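Local structure of MAU2 chromatid cohesion factor homolog (Saccharomyces cerevisiae, 4XDN) at residues 33-38 and 67-72. The protein forms a complex with Scc2 that is required for the association of cohesin with chromosomes, and so takes part in sister chromatid cohesion. Sequence-based numbering, arbitrary orientation.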
loop_
_atom_site.group_PDB
_atom_site.type_symbol
_atom_site.label_atom_id
_atom_site.label_comp_id
_atom_site.label_asym_id
_atom_site.label_seq_id
_atom_site.Cartn_x
_atom_site.Cartn_y
_atom_site.Cartn_z
ATOM N N TYR A 33 2.301 27.529 32.529
ATOM C CA TYR A 33 2.700 26.260 31.938
ATOM C C TYR A 33 1.542 25.269 31.927
ATOM O O TYR A 33 1.292 24.611 30.918
ATOM C CB TYR A 33 3.893 25.672 32.699
ATOM C CG TYR A 33 4.309 24.299 32.228
ATOM C CD1 TYR A 33 4.796 24.102 30.940
ATOM C CD2 TYR A 33 4.225 23.199 33.072
ATOM C CE1 TYR A 33 5.181 22.844 30.504
ATOM C CE2 TYR A 33 4.608 21.938 32.646
ATOM C CZ TYR A 33 5.086 21.767 31.362
ATOM O OH TYR A 33 5.467 20.516 30.937
ATOM N N HIS A 34 0.834 25.171 33.048
ATOM C CA HIS A 34 -0.288 24.245 33.162
ATOM C C HIS A 34 -1.474 24.681 32.307
ATOM O O HIS A 34 -2.237 23.842 31.833
ATOM C CB HIS A 34 -0.719 24.099 34.624
ATOM C CG HIS A 34 0.299 23.425 35.487
ATOM N ND1 HIS A 34 1.362 22.706 34.964
ATOM C CD2 HIS A 34 0.441 23.362 36.831
ATOM C CE1 HIS A 34 2.104 22.236 35.944
ATOM N NE2 HIS A 34 1.557 22.609 37.094
ATOM N N LEU A 35 -1.629 25.987 32.111
ATOM C CA LEU A 35 -2.676 26.497 31.235
ATOM C C LEU A 35 -2.404 26.105 29.789
ATOM O O LEU A 35 -3.314 25.695 29.066
ATOM C CB LEU A 35 -2.796 28.018 31.352
ATOM C CG LEU A 35 -3.592 28.546 32.545
ATOM C CD1 LEU A 35 -3.398 30.046 32.681
ATOM C CD2 LEU A 35 -5.069 28.209 32.403
ATOM N N ALA A 36 -1.149 26.244 29.373
ATOM C CA ALA A 36 -0.731 25.829 28.040
ATOM C C ALA A 36 -1.039 24.352 27.833
ATOM O O ALA A 36 -1.457 23.939 26.753
ATOM C CB ALA A 36 0.753 26.094 27.836
ATOM N N GLN A 37 -0.830 23.561 28.881
ATOM C CA GLN A 37 -1.122 22.135 28.832
ATOM C C GLN A 37 -2.626 21.878 28.831
ATOM O O GLN A 37 -3.106 21.001 28.109
ATOM C CB GLN A 37 -0.468 21.414 30.012
ATOM C CG GLN A 37 1.052 21.337 29.927
ATOM C CD GLN A 37 1.657 20.462 31.008
ATOM O OE1 GLN A 37 1.198 20.459 32.150
ATOM N NE2 GLN A 37 2.691 19.710 30.651
ATOM N N GLU A 38 -3.369 22.639 29.633
ATOM C CA GLU A 38 -4.814 22.445 29.733
ATOM C C GLU A 38 -5.496 22.749 28.405
ATOM O O GLU A 38 -6.342 21.980 27.949
ATOM C CB GLU A 38 -5.416 23.321 30.842
ATOM C CG GLU A 38 -6.941 23.267 30.897
ATOM C CD GLU A 38 -7.530 23.927 32.134
ATOM O OE1 GLU A 38 -6.855 24.782 32.745
ATOM O OE2 GLU A 38 -8.677 23.587 32.494
ATOM N N ILE A 67 -0.199 27.427 22.327
ATOM C CA ILE A 67 1.059 27.837 21.721
ATOM C C ILE A 67 1.490 29.205 22.240
ATOM O O ILE A 67 2.659 29.408 22.568
ATOM C CB ILE A 67 0.949 27.873 20.182
ATOM C CG1 ILE A 67 0.761 26.453 19.644
ATOM C CG2 ILE A 67 2.195 28.492 19.554
ATOM C CD1 ILE A 67 0.269 26.396 18.211
ATOM N N GLN A 68 0.546 30.138 22.314
ATOM C CA GLN A 68 0.856 31.495 22.742
ATOM C C GLN A 68 1.304 31.520 24.201
ATOM O O GLN A 68 2.164 32.316 24.578
ATOM C CB GLN A 68 -0.354 32.409 22.544
ATOM C CG GLN A 68 -0.837 32.487 21.092
ATOM C CD GLN A 68 -0.690 33.861 20.453
ATOM O OE1 GLN A 68 -0.271 34.827 21.089
ATOM N NE2 GLN A 68 -1.047 33.949 19.177
ATOM N N MET A 69 0.726 30.643 25.015
ATOM C CA MET A 69 1.111 30.539 26.418
ATOM C C MET A 69 2.522 29.962 26.539
ATOM O O MET A 69 3.310 30.399 27.383
ATOM C CB MET A 69 0.106 29.679 27.188
ATOM C CG MET A 69 -1.291 30.304 27.295
ATOM S SD MET A 69 -1.402 31.684 28.443
ATOM C CE MET A 69 -1.856 30.830 29.947
ATOM N N PHE A 70 2.842 28.987 25.690
ATOM C CA PHE A 70 4.197 28.448 25.630
ATOM C C PHE A 70 5.190 29.529 25.211
ATOM O O PHE A 70 6.260 29.668 25.806
ATOM C CB PHE A 70 4.281 27.274 24.649
ATOM C CG PHE A 70 3.787 25.964 25.207
ATOM C CD1 PHE A 70 4.190 25.522 26.458
ATOM C CD2 PHE A 70 2.925 25.168 24.466
ATOM C CE1 PHE A 70 3.739 24.316 26.962
ATOM C CE2 PHE A 70 2.466 23.961 24.967
ATOM C CZ PHE A 70 2.873 23.535 26.216
ATOM N N GLN A 71 4.834 30.281 24.173
ATOM C CA GLN A 71 5.683 31.358 23.677
ATOM C C GLN A 71 5.893 32.402 24.763
ATOM O O GLN A 71 6.958 33.017 24.862
ATOM C CB GLN A 71 5.070 31.996 22.432
ATOM C CG GLN A 71 5.150 31.110 21.206
ATOM C CD GLN A 71 4.481 31.710 19.984
ATOM O OE1 GLN A 71 3.468 32.400 20.087
ATOM N NE2 GLN A 71 5.050 31.445 18.814
ATOM N N LEU A 72 4.863 32.587 25.579
ATOM C CA LEU A 72 4.913 33.518 26.693
ATOM C C LEU A 72 6.044 33.145 27.647
ATOM O O LEU A 72 6.782 34.010 28.114
ATOM C CB LEU A 72 3.570 33.519 27.426
ATOM C CG LEU A 72 3.026 34.821 28.013
ATOM C CD1 LEU A 72 3.014 35.960 27.001
ATOM C CD2 LEU A 72 1.622 34.556 28.523
#
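Ala36 sets its methyl squarely on the ring of Phe70. Ala36 CB stands 3.6 Å from the centroid of the Phe70 ring and only 12° off the normal, so all six ring carbons lie within about 4 Å of it, CE1 the nearest: a CH-pi contact over the face. Phe70 can offer that face because its CG lies anti to the carbonyl carbon (chi1 -80°), which swings the ring across to the other helix although its CB starts off to one side. The same methyl also meets Met69, Ala36 CB to Met69 CB at 3.7 Å, and is thus held between two consecutive residues of 67-72. Here the backbones are close, with Ala36 CA 5.3 Å from Met69 CA, a spacing that the small alanine permits.

On one flank of this centre Met69 bends at both chi2 and chi3 and brings its methyl across Leu35, onto CB and CD1. Met69 CE lies 3.2 Å from Leu35 CD1 and is almost as near to Leu35 CB, tighter than ordinary van der Waals contact. On the other flank Tyr33 comes to the edge of the Phe70 ring, Tyr33 CE1 4.1 Å from Phe70 CE1, with the two rings set obliquely. Tyr33 OH hydrogen-bonds to Glu90, which also accepts a hydrogen bond from the side-chain amide of Gln37.

Segments 33-38 and 67-72 run nearly antiparallel, their axes 8.3 Å apart at closest and 158° between their directions; the contact joins helices 29-45 and 53-76 at the N-terminal end of this largely helical chain. Ser66 adds a hydrogen bond to Ala36 O, helix 81-98 packs on Phe70 through Glu90 and Met91, and a chain of another protein packs against Tyr33 and Leu35.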